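Long-range contacts in putative diflavin flavoprotein A 3 (Synechocystis sp., PDB 6H0C), which probably carries electrons from NADH to oxygen, reducing it to water, and is represented here by its flavodiiron core of metallo-beta-lactamase-like and flavodoxin-like domains: residues V16-T21 / D181-E186; V79-V84 / A102-S107. All blocks are in the same frame, centred on the assembly; numbering follows the deposited sequence.

Interaction 1: V16-T21 / D181-E186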
loop_
_atom_site.group_PDB
_atom_site.type_symbol
_atom_site.label_atom_id
_atom_site.label_comp_id
_atom_site.label_asym_id
_atom_site.label_seq_id
_atom_site.Cartn_x
_atom_site.Cartn_y
_atom_site.Cartn_z
ATOM N N VAL A 16 20.906 -2.134 6.649
ATOM C CA VAL A 16 19.877 -1.421 5.886
ATOM C C VAL A 16 20.491 -0.579 4.759
ATOM O O VAL A 16 21.563 0.022 4.903
ATOM C CB VAL A 16 19.014 -0.506 6.777
ATOM C CG1 VAL A 16 19.838 0.652 7.314
ATOM C CG2 VAL A 16 17.835 0.023 5.982
ATOM N N PHE A 17 19.815 -0.580 3.622
ATOM C CA PHE A 17 20.164 0.282 2.499
ATOM C C PHE A 17 18.998 1.230 2.293
ATOM O O PHE A 17 17.962 0.817 1.767
ATOM C CB PHE A 17 20.416 -0.530 1.214
ATOM C CG PHE A 17 21.638 -1.404 1.260
ATOM C CD1 PHE A 17 22.769 -1.067 0.535
ATOM C CD2 PHE A 17 21.654 -2.569 2.013
ATOM C CE1 PHE A 17 23.911 -1.870 0.569
ATOM C CE2 PHE A 17 22.788 -3.377 2.054
ATOM C CZ PHE A 17 23.921 -3.022 1.326
ATOM N N ARG A 18 19.130 2.482 2.719
ATOM C CA ARG A 18 18.032 3.430 2.544
ATOM C C ARG A 18 18.237 4.247 1.272
ATOM O O ARG A 18 19.109 5.113 1.219
ATOM C CB ARG A 18 17.894 4.361 3.760
ATOM C CG ARG A 18 17.806 3.627 5.099
ATOM C CD ARG A 18 17.056 4.435 6.144
ATOM N NE ARG A 18 17.610 5.777 6.299
ATOM C CZ ARG A 18 16.900 6.841 6.668
ATOM N NH1 ARG A 18 17.490 8.028 6.774
ATOM N NH2 ARG A 18 15.599 6.719 6.930
ATOM N N SER A 19 17.445 3.954 0.242
ATOM C CA SER A 19 17.419 4.800 -0.949
ATOM C C SER A 19 16.658 6.074 -0.609
ATOM O O SER A 19 15.457 6.032 -0.320
ATOM C CB SER A 19 16.772 4.079 -2.126
ATOM O OG SER A 19 17.514 2.918 -2.463
ATOM N N ARG A 20 17.355 7.205 -0.630
ATOM C CA ARG A 20 16.773 8.434 -0.116
ATOM C C ARG A 20 16.491 9.438 -1.222
ATOM O O ARG A 20 17.298 9.605 -2.137
ATOM C CB ARG A 20 17.698 9.054 0.939
ATOM C CG ARG A 20 18.105 8.095 2.058
ATOM C CD ARG A 20 18.839 8.819 3.184
ATOM N NE ARG A 20 20.042 9.487 2.700
ATOM C CZ ARG A 20 20.645 10.490 3.329
ATOM N NH1 ARG A 20 20.150 10.946 4.475
ATOM N NH2 ARG A 20 21.740 11.040 2.811
ATOM N N THR A 21 15.333 10.092 -1.134
ATOM C CA THR A 21 15.024 11.234 -1.991
ATOM C C THR A 21 14.507 12.386 -1.126
ATOM O O THR A 21 13.639 12.193 -0.272
ATOM C CB THR A 21 13.990 10.880 -3.101
ATOM O OG1 THR A 21 13.786 12.017 -3.944
ATOM C CG2 THR A 21 12.645 10.450 -2.517
ATOM N N ASP A 181 18.737 12.366 7.915
ATOM C CA ASP A 181 20.031 11.710 8.070
ATOM C C ASP A 181 19.975 10.610 9.110
ATOM O O ASP A 181 20.762 9.669 9.057
ATOM C CB ASP A 181 21.109 12.724 8.449
ATOM C CG ASP A 181 21.502 13.617 7.290
ATOM O OD1 ASP A 181 21.475 13.143 6.126
ATOM O OD2 ASP A 181 21.838 14.794 7.550
ATOM N N GLN A 182 19.039 10.724 10.048
ATOM C CA GLN A 182 18.898 9.725 11.107
ATOM C C GLN A 182 18.367 8.399 10.574
ATOM O O GLN A 182 17.277 8.341 10.002
ATOM C CB GLN A 182 17.983 10.243 12.217
ATOM C CG GLN A 182 18.567 11.411 12.960
ATOM C CD GLN A 182 20.060 11.232 13.181
ATOM O OE1 GLN A 182 20.498 10.236 13.771
ATOM N NE2 GLN A 182 20.854 12.183 12.684
ATOM N N VAL A 183 19.144 7.336 10.758
ATOM C CA VAL A 183 18.713 6.006 10.349
ATOM C C VAL A 183 17.689 5.456 11.341
ATOM O O VAL A 183 16.788 4.702 10.973
ATOM C CB VAL A 183 19.908 5.039 10.234
ATOM C CG1 VAL A 183 19.426 3.598 10.005
ATOM C CG2 VAL A 183 20.840 5.499 9.120
ATOM N N PHE A 184 17.829 5.843 12.603
ATOM C CA PHE A 184 16.869 5.446 13.613
ATOM C C PHE A 184 16.017 6.630 14.047
ATOM O O PHE A 184 16.304 7.769 13.701
ATOM C CB PHE A 184 17.579 4.830 14.810
ATOM C CG PHE A 184 18.019 3.417 14.580
ATOM C CD1 PHE A 184 19.265 3.146 14.034
ATOM C CD2 PHE A 184 17.182 2.357 14.906
ATOM C CE1 PHE A 184 19.675 1.840 13.818
ATOM C CE2 PHE A 184 17.582 1.049 14.692
ATOM C CZ PHE A 184 18.833 0.789 14.147
ATOM N N ASP A 185 14.972 6.351 14.816
ATOM C CA ASP A 185 13.946 7.342 15.098
ATOM C C ASP A 185 14.033 7.963 16.498
ATOM O O ASP A 185 13.015 8.060 17.189
ATOM C CB ASP A 185 12.559 6.700 14.909
ATOM C CG ASP A 185 12.254 5.635 15.958
ATOM O OD1 ASP A 185 13.205 5.006 16.476
ATOM O OD2 ASP A 185 11.060 5.435 16.278
ATOM N N GLU A 186 15.217 8.394 16.934
ATOM C CA GLU A 186 15.270 9.065 18.236
ATOM C C GLU A 186 14.543 10.390 18.150
ATOM O O GLU A 186 14.757 11.162 17.216
ATOM C CB GLU A 186 16.693 9.299 18.721
ATOM C CG GLU A 186 16.713 9.863 20.137
ATOM C CD GLU A 186 18.045 9.649 20.837
ATOM O OE1 GLU A 186 18.039 9.291 22.040
ATOM O OE2 GLU A 186 19.097 9.843 20.182
HETATM O O HOH W 1 23.111 13.644 4.059
#
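Arg20 and Asp181 form a salt bridge in which Arg20 NH1 donates to Asp181 OD1 at 3.1 Å with a nearly straight N-H...O angle of 173°. The oxygen lies in the guanidinium plane and accepts the hydrogen bond through its anti lone pair, the one turned away from OD2, while the carboxylate plane is rotated 39° from that of the guanidinium. Water 1 makes a second link, accepting from Arg20 NH2 at 3.2 Å and donating to Asp181 OD1 at 2.7 Å, so this one oxygen is gripped twice. Arg18, two residues back on the same face of the strand, behaves differently: Val183 CA and Gln182 O lie over one face of its guanidinium, and Val183 CA is 4.2 Å from Arg18 CZ. Gln182 O is near Arg18 NH1 but badly placed for a hydrogen bond, and NH1 donates instead to Gln6 OE1. Farther along, Val16 CG1 meets Val183 CG1 tip to tip at 4.0 Å, a small apolar patch beside the charged groups. The alternation of strand 14-21 in the metallo-beta-lactamase-like domain turns Val16, Arg18 and Arg20 toward the loop that precedes helix 189-202, and arginine is long enough to bridge from strand to loop. Around them, Asp4 forms a salt bridge with Arg20 NH2, Gly180 O accepts from its NH1, and Gln6 NE2 donates to Asp181 O.

Interaction 2: V79-V84 / A102-S107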
loop_
_atom_site.group_PDB
_atom_site.type_symbol
_atom_site.label_atom_id
_atom_site.label_comp_id
_atom_site.label_asym_id
_atom_site.label_seq_id
_atom_site.Cartn_x
_atom_site.Cartn_y
_atom_site.Cartn_z
ATOM N N VAL A 79 15.601 -13.298 -2.413
ATOM C CA VAL A 79 15.020 -11.967 -2.469
ATOM C C VAL A 79 13.610 -12.021 -1.869
ATOM O O VAL A 79 12.705 -12.674 -2.400
ATOM C CB VAL A 79 15.000 -11.401 -3.902
ATOM C CG1 VAL A 79 14.363 -10.014 -3.902
ATOM C CG2 VAL A 79 16.412 -11.319 -4.443
ATOM N N ILE A 80 13.447 -11.341 -0.735
ATOM C CA ILE A 80 12.202 -11.375 0.008
ATOM C C ILE A 80 11.398 -10.111 -0.288
ATOM O O ILE A 80 11.915 -8.994 -0.158
ATOM C CB ILE A 80 12.472 -11.509 1.525
ATOM C CG1 ILE A 80 13.310 -12.754 1.799
ATOM C CG2 ILE A 80 11.170 -11.574 2.306
ATOM C CD1 ILE A 80 13.605 -12.971 3.274
ATOM N N LEU A 81 10.144 -10.285 -0.705
ATOM C CA LEU A 81 9.308 -9.142 -1.074
ATOM C C LEU A 81 8.204 -8.925 -0.049
ATOM O O LEU A 81 7.387 -9.823 0.184
ATOM C CB LEU A 81 8.690 -9.341 -2.463
ATOM C CG LEU A 81 9.667 -9.621 -3.594
ATOM C CD1 LEU A 81 8.930 -9.969 -4.873
ATOM C CD2 LEU A 81 10.555 -8.412 -3.794
ATOM N N GLY A 82 8.182 -7.737 0.558
ATOM C CA GLY A 82 7.129 -7.372 1.499
ATOM C C GLY A 82 5.848 -6.955 0.784
ATOM O O GLY A 82 4.766 -6.936 1.378
ATOM N N HIS A 83 5.986 -6.608 -0.496
ATOM C CA HIS A 83 4.856 -6.260 -1.355
ATOM C C HIS A 83 5.364 -6.189 -2.784
ATOM O O HIS A 83 6.574 -6.145 -3.008
ATOM C CB HIS A 83 4.208 -4.937 -0.944
ATOM C CG HIS A 83 5.003 -3.730 -1.331
ATOM N ND1 HIS A 83 6.108 -3.309 -0.624
ATOM C CD2 HIS A 83 4.853 -2.852 -2.353
ATOM C CE1 HIS A 83 6.607 -2.225 -1.195
ATOM N NE2 HIS A 83 5.865 -1.929 -2.248
ATOM N N VAL A 84 4.447 -6.179 -3.747
ATOM C CA VAL A 84 4.823 -6.263 -5.153
ATOM C C VAL A 84 3.967 -5.350 -6.015
ATOM O O VAL A 84 2.764 -5.218 -5.791
ATOM C CB VAL A 84 4.695 -7.717 -5.683
ATOM C CG1 VAL A 84 4.811 -7.764 -7.189
ATOM C CG2 VAL A 84 5.743 -8.603 -5.055
ATOM N N ALA A 102 19.175 -16.779 -7.293
ATOM C CA ALA A 102 18.367 -16.426 -6.130
ATOM C C ALA A 102 16.939 -16.956 -6.240
ATOM O O ALA A 102 16.405 -17.120 -7.338
ATOM C CB ALA A 102 18.354 -14.920 -5.932
ATOM N N THR A 103 16.329 -17.230 -5.092
ATOM C CA THR A 103 14.920 -17.597 -5.045
ATOM C C THR A 103 14.071 -16.438 -4.527
ATOM O O THR A 103 14.439 -15.766 -3.561
ATOM C CB THR A 103 14.698 -18.813 -4.153
ATOM O OG1 THR A 103 15.401 -19.927 -4.708
ATOM C CG2 THR A 103 13.223 -19.150 -4.074
ATOM N N ILE A 104 12.935 -16.198 -5.176
ATOM C CA ILE A 104 12.024 -15.166 -4.711
ATOM C C ILE A 104 11.156 -15.690 -3.565
ATOM O O ILE A 104 10.570 -16.769 -3.654
ATOM C CB ILE A 104 11.121 -14.656 -5.846
ATOM C CG1 ILE A 104 11.963 -13.960 -6.919
ATOM C CG2 ILE A 104 10.052 -13.713 -5.285
ATOM C CD1 ILE A 104 11.445 -14.146 -8.339
ATOM N N ILE A 105 11.090 -14.915 -2.489
ATOM C CA ILE A 105 10.264 -15.240 -1.334
ATOM C C ILE A 105 9.143 -14.209 -1.186
ATOM O O ILE A 105 9.415 -13.006 -1.072
ATOM C CB ILE A 105 11.099 -15.258 -0.035
ATOM C CG1 ILE A 105 12.280 -16.217 -0.169
ATOM C CG2 ILE A 105 10.220 -15.600 1.156
ATOM C CD1 ILE A 105 11.870 -17.648 -0.447
ATOM N N CYS A 106 7.893 -14.664 -1.177
ATOM C CA CYS A 106 6.771 -13.728 -1.099
ATOM C C CYS A 106 5.444 -14.411 -0.762
ATOM O O CYS A 106 5.367 -15.631 -0.669
ATOM C CB CYS A 106 6.640 -12.962 -2.422
ATOM S SG CYS A 106 6.170 -13.998 -3.836
ATOM N N SER A 107 4.398 -13.615 -0.587
ATOM C CA SER A 107 3.085 -14.158 -0.281
ATOM C C SER A 107 2.428 -14.724 -1.533
ATOM O O SER A 107 2.908 -14.534 -2.655
ATOM C CB SER A 107 2.187 -13.086 0.328
ATOM O OG SER A 107 1.694 -12.234 -0.692
HETATM O O HOH W 2 4.822 -10.776 -0.534
#
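Val79 uses both its backbone polar atoms on the neighbouring strand: its N donates to Thr103 O at 3.0 Å, and its O accepts from Ile105 N at 2.8 Å. Leu81 N then donates to Ile105 O at 2.8 Å. This parallel ladder sets Val79 beside Ile104 and Ile80 beside Ile105. The backbone of Ile80 hydrogen-bonds the other way, with Leu51 and Asp53, and Gly82 N donates to Asp53 OD1. Farther on, water 2 bridges the two chains, donating to Leu81 O at 2.8 Å and accepting from Ser107 N at 2.9 Å. Ser107 suits the N-cap of helix 108-117 because its short hydroxyl can reach Ala110 N; OG also hydrogen-bonds with Gly156 O. After the strand, His83 ND1 hydrogen-bonds to Asp171 OD1 and NE2 to a citrate, probably from the crystallisation liquor. Beta-branched Val79, Ile80, Ile104 and Ile105 suit the extended strands, Ile80 CG1 lying 3.8 Å from Ile105 CB; Leu81, a flexible apolar chain, crosses Ile104. The segments end a beta-alpha-beta crossover in the metallo-beta-lactamase-like domain. Its helix 86-98 places Leu92 against Val79 and Leu81 and Leu96 against Ile104, helix 108-117 adds Leu114 beside Leu81, and strands 49-52 and 127-129 flank the pair.

In the fold
From the N terminus, the chain runs through strand 4-11 and turns back along strand 14-21, where the first half of interaction 1 lies. It then builds strands 37-45 and 49-52 before reaching 79-84; helix 86-98 leads to 102-107, and interaction 2 closes this short beta-alpha-beta loop. Four strands of the second, five-stranded sheet are laid down before the chain arrives at 181-186 and interaction 1 closes, so the small loop lies wholly within the large one. Both contacts reach the same seven-stranded sheet, with centres 22 Å apart: interaction 2 joins two of its strands, whereas interaction 1 ties another to the loop before helix 189-202.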